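Local coordinates for uncharacterized protein (Bacteroides eggerthii, PDB 4FTD) that is of unknown function but combines a six-bladed beta-propeller with an immunoglobulin-like domain and may act in carbohydrate metabolism, at residues G264-T269 / A296-N301; F271-I276 / V323-G328; V302-V305 / Q310-W313. All coordinates share one frame; numbering follows the deposited sequence.

Contact 1. Residues G264-T269 / A296-N301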
# COMPACT_ATOMS: atom_id res chain seq x y z
N GLY A 264 -11.46 -14.20 14.33
CA GLY A 264 -10.78 -15.44 14.79
C GLY A 264 -10.88 -15.62 16.30
O GLY A 264 -10.77 -14.67 17.04
N ASP A 265 -11.05 -16.85 16.77
CA ASP A 265 -11.11 -17.08 18.22
C ASP A 265 -9.71 -16.92 18.80
O ASP A 265 -8.69 -17.02 18.08
CB ASP A 265 -11.81 -18.39 18.62
CG ASP A 265 -11.04 -19.66 18.28
OD1 ASP A 265 -10.32 -19.68 17.29
OD2 ASP A 265 -11.22 -20.69 18.98
N ASN A 266 -9.67 -16.67 20.11
CA ASN A 266 -8.41 -16.44 20.79
C ASN A 266 -7.50 -17.67 20.65
O ASN A 266 -6.31 -17.51 20.39
CB ASN A 266 -8.64 -16.09 22.25
CG ASN A 266 -7.34 -15.82 22.96
OD1 ASN A 266 -6.74 -16.73 23.50
ND2 ASN A 266 -6.89 -14.60 22.94
N ALA A 267 -8.08 -18.87 20.74
CA ALA A 267 -7.30 -20.13 20.65
C ALA A 267 -6.85 -20.47 19.22
O ALA A 267 -6.13 -21.41 19.01
CB ALA A 267 -8.09 -21.29 21.30
N ALA A 268 -7.31 -19.72 18.22
CA ALA A 268 -6.96 -19.94 16.80
C ALA A 268 -7.44 -21.32 16.31
O ALA A 268 -6.70 -22.05 15.65
CB ALA A 268 -5.45 -19.75 16.56
N THR A 269 -8.65 -21.70 16.71
CA THR A 269 -9.29 -22.93 16.20
C THR A 269 -10.20 -22.61 15.02
O THR A 269 -10.46 -23.47 14.19
CB THR A 269 -10.13 -23.68 17.25
OG1 THR A 269 -11.20 -22.85 17.68
CG2 THR A 269 -9.25 -24.14 18.46
N ALA A 296 -1.95 -19.48 13.33
CA ALA A 296 -2.53 -18.16 13.03
C ALA A 296 -2.40 -17.25 14.24
O ALA A 296 -2.15 -16.06 14.10
CB ALA A 296 -4.00 -18.26 12.62
N THR A 297 -2.60 -17.84 15.43
CA THR A 297 -2.68 -17.14 16.72
C THR A 297 -3.89 -16.20 16.77
O THR A 297 -4.73 -16.13 15.85
CB THR A 297 -1.38 -16.36 17.10
OG1 THR A 297 -1.33 -15.12 16.37
CG2 THR A 297 -0.10 -17.20 16.84
N MSE A 298 -3.98 -15.45 17.86
CA MSE A 298 -5.00 -14.40 17.99
C MSE A 298 -4.76 -13.18 17.10
O MSE A 298 -5.70 -12.37 16.94
CB MSE A 298 -5.07 -13.93 19.42
CG MSE A 298 -3.73 -13.32 19.90
SE MSE A 298 -4.00 -12.49 21.59
CE MSE A 298 -4.86 -10.88 21.03
N VAL A 299 -3.52 -13.00 16.59
CA VAL A 299 -3.13 -11.91 15.67
C VAL A 299 -3.10 -12.47 14.26
O VAL A 299 -2.11 -13.02 13.80
CB VAL A 299 -1.79 -11.24 16.05
CG1 VAL A 299 -1.55 -9.95 15.21
CG2 VAL A 299 -1.79 -10.95 17.56
N THR A 300 -4.23 -12.32 13.58
CA THR A 300 -4.47 -12.93 12.25
C THR A 300 -5.58 -12.14 11.56
O THR A 300 -6.41 -11.49 12.24
CB THR A 300 -4.87 -14.42 12.39
OG1 THR A 300 -5.00 -15.04 11.11
CG2 THR A 300 -6.16 -14.57 13.21
N ASN A 301 -5.58 -12.17 10.23
CA ASN A 301 -6.52 -11.43 9.44
C ASN A 301 -6.78 -12.12 8.14
O ASN A 301 -5.93 -12.81 7.63
CB ASN A 301 -5.97 -10.04 9.09
CG ASN A 301 -5.80 -9.10 10.28
OD1 ASN A 301 -4.70 -8.92 10.74
ND2 ASN A 301 -6.89 -8.49 10.77
O HOH W 1 -7.62 -16.12 15.84
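Ala268 and Thr297 make the closest approach here: Ala268 CB lies 3.6 Å from Thr297 N. The same methyl faces Ala296 CB at 4.5 Å, a looser apolar contact. Beside this, Asn266 and Met298 (selenomethionine) extend alongside each other in the same direction, with Asn266 ND2 3.8 Å from Met298 SE. Asn266 gets there with CG anti to its own N (chi1 -179°). Its amide nitrogen is hydrogen-bonded to Asp247.

No direct hydrogen bond crosses between the two segments. One water bridges them instead, donating one hydrogen bond to Asp265 O at 2.6 Å and another to Thr297 O at 2.9 Å.

The contact joins two neighbouring propeller blades. One side is the connection between strands 259-264 and 270-277, a type I turn from Asp265 to Ala268. The other is the loop leading into strand 300-304, with the first residues of that strand.

Each loop is also braced from within. Asp265 grips Thr269 twice: OD1 takes the backbone N on its syn lone pair, and OD2 takes OG1 at 2.5 Å. Thr297 OG1 accepts from Val299 N at 3.1 Å, an ST turn, and donates to Ala296 O at 2.6 Å.

Contact 2. Residues F271-I276 / V323-G328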
# COMPACT_ATOMS: atom_id res chain seq x y z
N PHE A 271 -12.52 -19.23 12.62
CA PHE A 271 -13.04 -17.91 12.36
C PHE A 271 -14.55 -18.00 12.31
O PHE A 271 -15.10 -18.94 11.78
CB PHE A 271 -12.59 -17.39 11.00
CG PHE A 271 -11.18 -16.89 10.97
CD1 PHE A 271 -10.16 -17.70 10.57
CD2 PHE A 271 -10.90 -15.59 11.32
CE1 PHE A 271 -8.87 -17.24 10.53
CE2 PHE A 271 -9.61 -15.12 11.28
CZ PHE A 271 -8.59 -15.95 10.88
N LEU A 272 -15.22 -17.00 12.85
CA LEU A 272 -16.63 -16.72 12.61
C LEU A 272 -16.64 -15.81 11.39
O LEU A 272 -16.00 -14.79 11.41
CB LEU A 272 -17.28 -15.99 13.79
CG LEU A 272 -17.27 -16.80 15.10
CD1 LEU A 272 -18.04 -16.05 16.19
CD2 LEU A 272 -17.80 -18.23 14.91
N LYS A 273 -17.28 -16.24 10.32
CA LYS A 273 -17.52 -15.43 9.12
C LYS A 273 -18.93 -14.84 9.23
O LYS A 273 -19.91 -15.54 9.06
CB LYS A 273 -17.40 -16.28 7.84
CG LYS A 273 -17.64 -15.46 6.59
CD LYS A 273 -17.23 -16.14 5.30
CE LYS A 273 -18.27 -17.14 4.84
NZ LYS A 273 -18.20 -17.26 3.37
N VAL A 274 -19.02 -13.55 9.49
CA VAL A 274 -20.31 -12.87 9.79
C VAL A 274 -20.76 -12.06 8.57
O VAL A 274 -20.11 -11.10 8.21
CB VAL A 274 -20.13 -11.96 11.00
CG1 VAL A 274 -21.44 -11.24 11.35
CG2 VAL A 274 -19.65 -12.78 12.20
N PRO A 275 -21.87 -12.45 7.91
CA PRO A 275 -22.25 -11.67 6.72
C PRO A 275 -22.92 -10.35 7.06
O PRO A 275 -23.65 -10.27 8.05
CB PRO A 275 -23.26 -12.57 5.98
CG PRO A 275 -23.14 -13.91 6.65
CD PRO A 275 -22.72 -13.64 8.07
N ILE A 276 -22.67 -9.35 6.22
CA ILE A 276 -23.25 -8.02 6.39
C ILE A 276 -23.73 -7.57 5.01
O ILE A 276 -23.07 -7.84 4.02
CB ILE A 276 -22.26 -7.04 7.08
CG1 ILE A 276 -22.92 -5.68 7.34
CG2 ILE A 276 -21.04 -6.80 6.26
CD1 ILE A 276 -22.31 -4.90 8.48
N VAL A 323 -6.69 -17.77 -0.17
CA VAL A 323 -7.75 -18.71 0.22
C VAL A 323 -9.10 -18.36 -0.41
O VAL A 323 -9.29 -17.24 -0.85
CB VAL A 323 -7.91 -18.73 1.77
CG1 VAL A 323 -6.58 -19.11 2.44
CG2 VAL A 323 -8.38 -17.38 2.27
N ASP A 324 -10.02 -19.31 -0.48
CA ASP A 324 -11.39 -19.04 -0.94
C ASP A 324 -12.22 -18.45 0.20
O ASP A 324 -11.68 -18.25 1.30
CB ASP A 324 -12.04 -20.32 -1.56
CG ASP A 324 -12.18 -21.47 -0.57
OD1 ASP A 324 -12.38 -21.23 0.65
OD2 ASP A 324 -12.10 -22.63 -1.04
N GLU A 325 -13.50 -18.16 0.00
CA GLU A 325 -14.28 -17.51 1.09
C GLU A 325 -14.62 -18.44 2.29
O GLU A 325 -15.18 -17.99 3.27
CB GLU A 325 -15.51 -16.74 0.58
CG GLU A 325 -16.74 -17.56 0.18
CD GLU A 325 -17.99 -16.70 0.08
OE1 GLU A 325 -17.90 -15.56 -0.40
OE2 GLU A 325 -19.08 -17.14 0.49
N SER A 326 -14.26 -19.72 2.19
CA SER A 326 -14.37 -20.69 3.30
C SER A 326 -13.03 -20.98 3.94
O SER A 326 -12.90 -21.93 4.71
CB SER A 326 -14.95 -22.01 2.77
OG SER A 326 -16.27 -21.76 2.37
N LEU A 327 -12.03 -20.16 3.61
CA LEU A 327 -10.67 -20.31 4.08
C LEU A 327 -9.97 -21.57 3.56
O LEU A 327 -8.97 -22.00 4.13
CB LEU A 327 -10.63 -20.25 5.62
CG LEU A 327 -9.71 -19.19 6.17
CD1 LEU A 327 -10.38 -17.84 5.93
CD2 LEU A 327 -9.48 -19.45 7.65
N GLY A 328 -10.46 -22.15 2.47
CA GLY A 328 -9.77 -23.26 1.81
C GLY A 328 -8.50 -22.71 1.16
O GLY A 328 -8.58 -21.73 0.42
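Lys273 and Glu325 cross at about a right angle, and the ammonium group sits where they meet. Lys273 NZ forms a salt bridge with Glu325 OE2 at 3.0 Å. The same nitrogen donates a hydrogen bond to Glu325 O at 3.1 Å. It comes from above the carbonyl plane, 53° out of it, and not along a lone pair. One glutamate therefore holds the lysine through both its side chain and its backbone. The lysine chain starts with CG anti to the backbone N (chi1 -180°) and bends at chi3 (79°), which turns the amine toward the loop. Its charge also has an aromatic neighbour, since Lys273 makes a cation-pi contact with Phe260. Pairing with the carboxylate would be expected to help keep the lysine protonated.

Phe271 and Leu327 form the apolar half of the contact, and they too cross at about a right angle. Leu327 CD2 is 3.5 Å from Phe271 CD1 and 3.7 Å from Phe271 CE1. The methyl thus approaches the ring obliquely. The Phe271 ring also meets that of Trp313.

The loop that carries Glu325 and Leu327 is a type I turn from Asp324 to Leu327. Asp324 OD1 accepts from Ser326 N at 2.9 Å, an Asx turn, and from Gly328 N at 2.8 Å. The two donors reach it from opposite faces of the carboxylate plane. Asp324 OD2 is in turn paired with Lys330.

Strand 270-277 is the third strand of one four-stranded antiparallel sheet. Residues 323-328 run from the end of strand 318-323 into the loop before strand 329-332, the last two strands of the next sheet. Packing of one four-stranded antiparallel blade on the next is typical of the beta-propeller fold.

Contact 3. Residues V302-V305 / Q310-W313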
# COMPACT_ATOMS: atom_id res chain seq x y z
N VAL A 302 -7.94 -11.82 7.59
CA VAL A 302 -8.48 -12.35 6.34
C VAL A 302 -9.10 -11.17 5.55
O VAL A 302 -10.15 -10.64 5.94
CB VAL A 302 -9.55 -13.47 6.57
CG1 VAL A 302 -10.10 -13.97 5.23
CG2 VAL A 302 -8.98 -14.68 7.34
N TYR A 303 -8.46 -10.78 4.44
CA TYR A 303 -8.91 -9.63 3.65
C TYR A 303 -9.08 -9.96 2.17
O TYR A 303 -8.21 -10.59 1.52
CB TYR A 303 -7.96 -8.41 3.80
CG TYR A 303 -8.09 -7.69 5.13
CD1 TYR A 303 -9.25 -7.01 5.46
CD2 TYR A 303 -7.06 -7.63 6.01
CE1 TYR A 303 -9.41 -6.38 6.67
CE2 TYR A 303 -7.19 -7.01 7.22
CZ TYR A 303 -8.36 -6.36 7.55
OH TYR A 303 -8.45 -5.74 8.77
N ARG A 304 -10.24 -9.56 1.66
CA ARG A 304 -10.65 -9.77 0.27
C ARG A 304 -9.69 -9.13 -0.72
O ARG A 304 -9.24 -8.04 -0.51
CB ARG A 304 -12.05 -9.21 0.06
CG ARG A 304 -12.72 -9.63 -1.23
CD ARG A 304 -14.19 -9.24 -1.21
NE ARG A 304 -14.80 -9.53 -2.49
CZ ARG A 304 -16.00 -9.11 -2.90
NH1 ARG A 304 -16.77 -8.34 -2.12
NH2 ARG A 304 -16.44 -9.45 -4.11
N VAL A 305 -9.36 -9.86 -1.77
CA VAL A 305 -8.54 -9.35 -2.86
C VAL A 305 -9.46 -8.63 -3.84
O VAL A 305 -10.25 -9.27 -4.50
CB VAL A 305 -7.83 -10.50 -3.57
CG1 VAL A 305 -7.08 -10.02 -4.82
CG2 VAL A 305 -6.89 -11.14 -2.58
N GLN A 310 -11.77 -14.25 -3.77
CA GLN A 310 -10.62 -14.75 -3.01
C GLN A 310 -10.10 -13.75 -2.00
O GLN A 310 -10.35 -12.55 -2.10
CB GLN A 310 -9.49 -15.11 -3.94
CG GLN A 310 -9.84 -16.17 -4.95
CD GLN A 310 -8.67 -16.47 -5.86
OE1 GLN A 310 -8.01 -15.54 -6.35
NE2 GLN A 310 -8.40 -17.76 -6.08
N TYR A 311 -9.40 -14.27 -1.00
CA TYR A 311 -8.95 -13.50 0.18
C TYR A 311 -7.52 -13.86 0.50
O TYR A 311 -7.03 -14.93 0.08
CB TYR A 311 -9.82 -13.85 1.41
CG TYR A 311 -11.29 -13.51 1.24
CD1 TYR A 311 -12.12 -14.24 0.38
CD2 TYR A 311 -11.85 -12.43 1.93
CE1 TYR A 311 -13.45 -13.89 0.20
CE2 TYR A 311 -13.18 -12.09 1.76
CZ TYR A 311 -13.98 -12.82 0.90
OH TYR A 311 -15.28 -12.44 0.73
N LEU A 312 -6.86 -13.00 1.27
CA LEU A 312 -5.53 -13.29 1.75
C LEU A 312 -5.66 -13.47 3.26
O LEU A 312 -6.24 -12.67 3.94
CB LEU A 312 -4.53 -12.20 1.40
CG LEU A 312 -4.17 -11.95 -0.05
CD1 LEU A 312 -3.10 -10.86 -0.05
CD2 LEU A 312 -3.67 -13.24 -0.72
N TRP A 313 -5.14 -14.59 3.76
CA TRP A 313 -5.11 -14.89 5.17
C TRP A 313 -3.66 -14.92 5.61
O TRP A 313 -2.82 -15.51 4.95
CB TRP A 313 -5.73 -16.26 5.39
CG TRP A 313 -5.64 -16.83 6.77
CD1 TRP A 313 -5.68 -16.15 7.96
CD2 TRP A 313 -5.58 -18.21 7.12
NE1 TRP A 313 -5.62 -17.01 9.02
CE2 TRP A 313 -5.58 -18.29 8.53
CE3 TRP A 313 -5.52 -19.40 6.37
CZ2 TRP A 313 -5.51 -19.50 9.22
CZ3 TRP A 313 -5.45 -20.62 7.06
CH2 TRP A 313 -5.46 -20.66 8.47
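One face of the Tyr311 ring is covered by Arg304 CG, a CH-pi contact 4.2 Å from the centroid and offset toward the rim. Arg304 CB comes closer to a single ring atom, 3.5 Å from Tyr311 CE2. The arginine chain runs extended from CG to NE, so its guanidinium lies beyond the ring, where NE bonds to Thr308 O. Phe262 meets Tyr311 edge-to-face. Val302 divides its methyls: CG1 packs on Tyr311 CB at 3.8 Å, and CG2 approaches the Trp313 ring obliquely, 3.7 Å from CD1. A serine in place of Tyr311 would probably leave the aliphatic chain of Arg304 without the ring it lies against and deprive Phe262 of its edge-to-face partner.

The two strands form an antiparallel hairpin within one propeller blade. Tyr303 and Leu312 are the hydrogen-bonded pair, with Tyr303 N to Leu312 O at 3.0 Å and Leu312 N to Tyr303 O at 2.8 Å. Val305 N adds a nearly straight bond to Gln310 O (2.9 Å, 174°). On the side of Tyr303 and Leu312, Val305 CG2 packs against Leu312 CG at 3.8 Å. Backbone bonds thus set the pairing, while mainly apolar contacts cover it on both faces of the hairpin.

Contacts 1 and 2 both join the blade that runs from strand 250-253 through strand 281-291 to the blade from strand 300-304 through strand 329-332. Contact 3 lies within that second blade. Its centre is about 9 Å from that of contact 2 and 15 Å from that of contact 1; contacts 1 and 2 are about 14 Å apart. Along the chain, the segments of contacts 1 and 2 alternate, and contact 3 falls between the two segments of contact 2. Contacts 1 and 3 share strand 300-304. Trp313 NE1 probably hydrogen-bonds to Thr300 OG1 of contact 1, and Leu327 of contact 2 packs on Val302. The hairpin and the blade interface thus form one continuous patch.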